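Local coordinates for 4-alpha-glucanotransferase (Corynebacterium glutamicum, PDB 5B68), which belongs to the 4-alpha-glucanotransferase (amylomaltase) family and combines an N-terminal beta-sandwich domain with a TIM-barrel-type domain, at residues F242-P254 / M357-A369. Numbering follows the deposited sequence.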
loop_
_atom_site.group_PDB
_atom_site.type_symbol
_atom_site.label_atom_id
_atom_site.label_comp_id
_atom_site.label_asym_id
_atom_site.label_seq_id
_atom_site.Cartn_x
_atom_site.Cartn_y
_atom_site.Cartn_z
ATOM N N PHE A 242 2.868 -8.199 7.838
ATOM C CA PHE A 242 2.280 -8.372 9.141
ATOM C C PHE A 242 1.601 -7.132 9.683
ATOM O O PHE A 242 1.774 -6.068 9.162
ATOM C CB PHE A 242 3.293 -8.981 10.085
ATOM C CG PHE A 242 3.812 -10.274 9.580
ATOM C CD1 PHE A 242 3.055 -11.400 9.688
ATOM C CD2 PHE A 242 5.002 -10.331 8.915
ATOM C CE1 PHE A 242 3.506 -12.590 9.191
ATOM C CE2 PHE A 242 5.461 -11.513 8.409
ATOM C CZ PHE A 242 4.710 -12.642 8.552
ATOM N N ILE A 243 0.803 -7.321 10.722
ATOM C CA ILE A 243 -0.180 -6.321 11.167
ATOM C C ILE A 243 0.227 -5.694 12.494
ATOM O O ILE A 243 0.794 -6.384 13.358
ATOM C CB ILE A 243 -1.534 -6.992 11.360
ATOM C CG1 ILE A 243 -1.988 -7.769 10.104
ATOM C CG2 ILE A 243 -2.615 -6.018 11.829
ATOM C CD1 ILE A 243 -2.157 -6.935 8.876
ATOM N N ASN A 244 -0.096 -4.407 12.673
ATOM C CA ASN A 244 0.329 -3.657 13.874
ATOM C C ASN A 244 -0.537 -4.137 15.069
ATOM O O ASN A 244 -1.720 -3.921 15.107
ATOM C CB ASN A 244 0.150 -2.155 13.657
ATOM C CG ASN A 244 0.863 -1.337 14.681
ATOM O OD1 ASN A 244 1.088 -1.813 15.781
ATOM N ND2 ASN A 244 1.247 -0.118 14.333
ATOM N N PRO A 245 0.070 -4.824 16.059
ATOM C CA PRO A 245 -0.669 -5.207 17.240
ATOM C C PRO A 245 -1.203 -4.080 18.129
ATOM O O PRO A 245 -2.008 -4.389 18.973
ATOM C CB PRO A 245 0.333 -6.136 18.017
ATOM C CG PRO A 245 1.423 -6.419 17.022
ATOM C CD PRO A 245 1.507 -5.161 16.193
ATOM N N ILE A 246 -0.849 -2.827 17.871
ATOM C CA ILE A 246 -1.430 -1.688 18.589
ATOM C C ILE A 246 -2.938 -1.605 18.504
ATOM O O ILE A 246 -3.585 -0.997 19.387
ATOM C CB ILE A 246 -0.819 -0.398 18.184
ATOM C CG1 ILE A 246 -0.901 0.619 19.354
ATOM C CG2 ILE A 246 -1.352 0.176 16.865
ATOM C CD1 ILE A 246 -0.226 1.910 18.984
ATOM N N TYR A 247 -3.475 -2.232 17.465
ATOM C CA TYR A 247 -4.897 -2.235 17.186
ATOM C C TYR A 247 -5.703 -3.335 17.891
ATOM O O TYR A 247 -6.903 -3.331 17.822
ATOM C CB TYR A 247 -5.143 -2.309 15.680
ATOM C CG TYR A 247 -4.680 -1.113 14.881
ATOM C CD1 TYR A 247 -5.293 0.117 15.013
ATOM C CD2 TYR A 247 -3.651 -1.226 13.972
ATOM C CE1 TYR A 247 -4.880 1.196 14.280
ATOM C CE2 TYR A 247 -3.238 -0.157 13.243
ATOM C CZ TYR A 247 -3.854 1.058 13.400
ATOM O OH TYR A 247 -3.436 2.104 12.654
ATOM N N ILE A 248 -5.042 -4.270 18.559
ATOM C CA ILE A 248 -5.724 -5.273 19.272
ATOM C C ILE A 248 -6.563 -4.654 20.400
ATOM O O ILE A 248 -6.049 -3.778 21.152
ATOM C CB ILE A 248 -4.737 -6.253 19.903
ATOM C CG1 ILE A 248 -4.000 -7.071 18.809
ATOM C CG2 ILE A 248 -5.463 -7.188 20.830
ATOM C CD1 ILE A 248 -2.843 -7.886 19.384
ATOM N N ARG A 249 -7.816 -5.075 20.520
ATOM C CA ARG A 249 -8.597 -4.737 21.696
ATOM C C ARG A 249 -8.456 -5.893 22.639
ATOM O O ARG A 249 -8.975 -6.960 22.410
ATOM C CB ARG A 249 -10.073 -4.552 21.410
ATOM C CG ARG A 249 -10.845 -4.333 22.700
ATOM C CD ARG A 249 -12.217 -3.731 22.519
ATOM N NE ARG A 249 -12.202 -2.384 21.983
ATOM C CZ ARG A 249 -13.296 -1.655 21.870
ATOM N NH1 ARG A 249 -14.440 -2.161 22.273
ATOM N NH2 ARG A 249 -13.258 -0.448 21.353
ATOM N N VAL A 250 -7.762 -5.653 23.724
ATOM C CA VAL A 250 -7.344 -6.783 24.554
ATOM C C VAL A 250 -8.487 -7.461 25.227
ATOM O O VAL A 250 -8.490 -8.695 25.444
ATOM C CB VAL A 250 -6.218 -6.366 25.559
ATOM C CG1 VAL A 250 -5.014 -5.758 24.849
ATOM C CG2 VAL A 250 -6.751 -5.440 26.663
ATOM N N GLU A 251 -9.496 -6.656 25.606
ATOM C CA GLU A 251 -10.711 -7.188 26.228
ATOM C C GLU A 251 -11.519 -8.142 25.346
ATOM O O GLU A 251 -12.279 -8.950 25.866
ATOM C CB GLU A 251 -11.630 -6.066 26.789
ATOM C CG GLU A 251 -10.975 -5.135 27.807
ATOM C CD GLU A 251 -10.337 -3.899 27.218
ATOM O OE1 GLU A 251 -10.035 -3.851 25.957
ATOM O OE2 GLU A 251 -10.125 -2.960 28.014
ATOM N N ASP A 252 -11.331 -8.091 24.019
ATOM C CA ASP A 252 -12.012 -9.049 23.126
ATOM C C ASP A 252 -11.298 -10.392 22.957
ATOM O O ASP A 252 -11.848 -11.335 22.348
ATOM C CB ASP A 252 -12.146 -8.410 21.704
ATOM C CG ASP A 252 -13.131 -7.265 21.650
ATOM O OD1 ASP A 252 -13.854 -7.013 22.643
ATOM O OD2 ASP A 252 -13.166 -6.575 20.620
ATOM N N ILE A 253 -10.105 -10.539 23.531
ATOM C CA ILE A 253 -9.410 -11.803 23.384
ATOM C C ILE A 253 -10.136 -12.850 24.285
ATOM O O ILE A 253 -10.296 -12.597 25.474
ATOM C CB ILE A 253 -7.923 -11.688 23.764
ATOM C CG1 ILE A 253 -7.151 -10.599 22.991
ATOM C CG2 ILE A 253 -7.259 -13.060 23.587
ATOM C CD1 ILE A 253 -5.852 -10.133 23.653
ATOM N N PRO A 254 -10.546 -14.009 23.760
ATOM C CA PRO A 254 -11.274 -14.932 24.637
ATOM C C PRO A 254 -10.524 -15.274 25.946
ATOM O O PRO A 254 -11.159 -15.355 26.992
ATOM C CB PRO A 254 -11.435 -16.187 23.779
ATOM C CG PRO A 254 -11.596 -15.620 22.396
ATOM C CD PRO A 254 -10.621 -14.469 22.349
ATOM N N MET A 357 4.438 -14.222 17.392
ATOM C CA MET A 357 3.583 -15.026 16.492
ATOM C C MET A 357 2.133 -14.965 16.920
ATOM O O MET A 357 1.169 -14.749 16.106
ATOM C CB MET A 357 4.094 -16.465 16.389
ATOM C CG MET A 357 5.482 -16.534 15.754
ATOM S SD MET A 357 6.173 -18.241 15.901
ATOM C CE MET A 357 5.198 -19.017 14.663
ATOM N N TRP A 358 1.937 -15.062 18.231
ATOM C CA TRP A 358 0.620 -15.097 18.794
ATOM C C TRP A 358 -0.076 -13.759 18.582
ATOM O O TRP A 358 -1.276 -13.760 18.261
ATOM C CB TRP A 358 0.750 -15.478 20.283
ATOM C CG TRP A 358 -0.478 -15.447 21.112
ATOM C CD1 TRP A 358 -1.434 -16.340 21.133
ATOM C CD2 TRP A 358 -0.803 -14.451 22.082
ATOM N NE1 TRP A 358 -2.390 -16.001 22.088
ATOM C CE2 TRP A 358 -1.996 -14.827 22.676
ATOM C CE3 TRP A 358 -0.167 -13.287 22.518
ATOM C CZ2 TRP A 358 -2.631 -14.060 23.676
ATOM C CZ3 TRP A 358 -0.785 -12.526 23.554
ATOM C CH2 TRP A 358 -2.018 -12.930 24.095
ATOM N N LEU A 359 0.650 -12.642 18.758
ATOM C CA LEU A 359 0.059 -11.307 18.428
ATOM C C LEU A 359 -0.475 -11.233 16.992
ATOM O O LEU A 359 -1.535 -10.687 16.773
ATOM C CB LEU A 359 1.066 -10.193 18.568
ATOM C CG LEU A 359 1.537 -9.945 20.007
ATOM C CD1 LEU A 359 2.466 -8.748 20.107
ATOM C CD2 LEU A 359 0.358 -9.802 20.951
ATOM N N GLN A 360 0.260 -11.805 16.019
ATOM C CA GLN A 360 -0.271 -11.869 14.648
ATOM C C GLN A 360 -1.520 -12.681 14.532
ATOM O O GLN A 360 -2.401 -12.320 13.749
ATOM C CB GLN A 360 0.835 -12.317 13.674
ATOM C CG GLN A 360 1.966 -11.342 13.592
ATOM C CD GLN A 360 1.477 -10.011 13.129
ATOM O OE1 GLN A 360 0.821 -9.909 12.071
ATOM N NE2 GLN A 360 1.797 -8.973 13.869
ATOM N N TRP A 361 -1.638 -13.790 15.266
ATOM C CA TRP A 361 -2.834 -14.630 15.236
ATOM C C TRP A 361 -4.057 -13.818 15.785
ATOM O O TRP A 361 -5.165 -13.843 15.194
ATOM C CB TRP A 361 -2.611 -15.946 16.064
ATOM C CG TRP A 361 -3.799 -16.760 16.224
ATOM C CD1 TRP A 361 -4.571 -17.353 15.246
ATOM C CD2 TRP A 361 -4.394 -17.148 17.469
ATOM N NE1 TRP A 361 -5.594 -18.051 15.790
ATOM C CE2 TRP A 361 -5.479 -17.991 17.161
ATOM C CE3 TRP A 361 -4.092 -16.871 18.815
ATOM C CZ2 TRP A 361 -6.311 -18.527 18.157
ATOM C CZ3 TRP A 361 -4.871 -17.468 19.791
ATOM C CH2 TRP A 361 -5.991 -18.228 19.456
ATOM N N LEU A 362 -3.814 -13.026 16.827
ATOM C CA LEU A 362 -4.852 -12.202 17.416
ATOM C C LEU A 362 -5.269 -11.141 16.391
ATOM O O LEU A 362 -6.498 -10.858 16.264
ATOM C CB LEU A 362 -4.354 -11.482 18.671
ATOM C CG LEU A 362 -4.006 -12.472 19.841
ATOM C CD1 LEU A 362 -3.503 -11.583 20.933
ATOM C CD2 LEU A 362 -5.116 -13.345 20.348
ATOM N N CYS A 363 -4.286 -10.528 15.747
ATOM C CA CYS A 363 -4.598 -9.487 14.726
ATOM C C CYS A 363 -5.438 -10.155 13.628
ATOM O O CYS A 363 -6.450 -9.596 13.143
ATOM C CB CYS A 363 -3.344 -8.902 14.128
ATOM S SG CYS A 363 -2.419 -7.812 15.173
ATOM N N ASP A 364 -5.040 -11.363 13.207
ATOM C CA ASP A 364 -5.792 -12.102 12.187
ATOM C C ASP A 364 -7.245 -12.314 12.584
ATOM O O ASP A 364 -8.178 -12.077 11.784
ATOM C CB ASP A 364 -5.117 -13.460 11.870
ATOM C CG ASP A 364 -5.873 -14.269 10.809
ATOM O OD1 ASP A 364 -5.596 -14.052 9.622
ATOM O OD2 ASP A 364 -6.764 -15.043 11.097
ATOM N N GLU A 365 -7.477 -12.835 13.780
ATOM C CA GLU A 365 -8.844 -13.125 14.141
ATOM C C GLU A 365 -9.676 -11.842 14.411
ATOM O O GLU A 365 -10.878 -11.879 14.171
ATOM C CB GLU A 365 -8.931 -14.137 15.306
ATOM C CG GLU A 365 -8.538 -13.607 16.656
ATOM C CD GLU A 365 -8.637 -14.692 17.785
ATOM O OE1 GLU A 365 -8.231 -14.423 18.949
ATOM O OE2 GLU A 365 -9.116 -15.814 17.475
ATOM N N GLN A 366 -9.075 -10.772 14.931
ATOM C CA GLN A 366 -9.853 -9.557 15.196
ATOM C C GLN A 366 -10.210 -8.868 13.893
ATOM O O GLN A 366 -11.320 -8.332 13.762
ATOM C CB GLN A 366 -9.120 -8.591 16.138
ATOM C CG GLN A 366 -9.123 -9.229 17.559
ATOM C CD GLN A 366 -8.901 -8.286 18.713
ATOM O OE1 GLN A 366 -8.797 -7.062 18.579
ATOM N NE2 GLN A 366 -8.698 -8.898 19.887
ATOM N N LEU A 367 -9.283 -8.919 12.943
ATOM C CA LEU A 367 -9.570 -8.372 11.582
ATOM C C LEU A 367 -10.593 -9.190 10.850
ATOM O O LEU A 367 -11.448 -8.646 10.162
ATOM C CB LEU A 367 -8.303 -8.332 10.758
ATOM C CG LEU A 367 -7.374 -7.182 10.970
ATOM C CD1 LEU A 367 -6.104 -7.384 10.178
ATOM C CD2 LEU A 367 -8.083 -5.898 10.473
ATOM N N ALA A 368 -10.520 -10.521 10.963
ATOM C CA ALA A 368 -11.572 -11.355 10.398
ATOM C C ALA A 368 -12.941 -11.018 10.994
ATOM O O ALA A 368 -13.916 -10.961 10.272
ATOM C CB ALA A 368 -11.294 -12.812 10.653
ATOM N N ALA A 369 -12.999 -10.794 12.302
ATOM C CA ALA A 369 -14.290 -10.500 12.932
ATOM C C ALA A 369 -14.809 -9.129 12.490
ATOM O O ALA A 369 -16.018 -8.992 12.277
ATOM C CB ALA A 369 -14.178 -10.544 14.440
#
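Two glutamines of the helix, Gln-360 and Gln-366, each clasp one residue of the loop by a pair of hydrogen bonds, to its backbone N-H and its C=O. At Ile-243 the fit is close: Ile-243 N lies 2.9 Å from Gln-360 OE1, and Gln-360 NE2 reaches Ile-243 O at 2.8 Å, in the carbonyl plane and on a lone pair. A bend in the glutamine chain (chi2 -60°) turns the amide onto the backbone edge of Ile-243, and the same OE1 sits at the rim of the Phe-242 ring, near its plane. At Arg-249 the grip is uneven. Arg-249 N meets a lone pair of Gln-366 OE1 at 2.9 Å, whereas Gln-366 NE2 stands 3.2 Å from Arg-249 O and above the Arg-249 carbonyl plane; Asp-252 N donates a hydrogen bond to that oxygen from the opposite face.

Between the clasps the packing is tight and apolar. Cys-363 SG lies 3.8 Å from Ile-243 CG2 and also touches Pro-245 and Ile-248. Ile-248 CD1 drops between Leu-359 and Leu-362, 4.0 Å from Leu-362 CB; past Arg-249, Ile-253 meets Leu-362 too.

The far end is looser: Pro-254, the exposed residue here, only grazes Glu-365, Pro-254 CD lying 4.2 Å from Glu-365 OE1, and a glycerol lies nearby. Glu-365 itself forms a salt bridge with Arg-309 of helix 307-338.

The contact thus docks the long loop after barrel strand 215-218 onto helix 349-376, which leads to the neighbouring strand 382-387. Helix 198-209 flanks it through Phe-198, which touches Ile-243, Gln-366 and Leu-367, while helix 286-301 packs against Pro-245 and Ile-253.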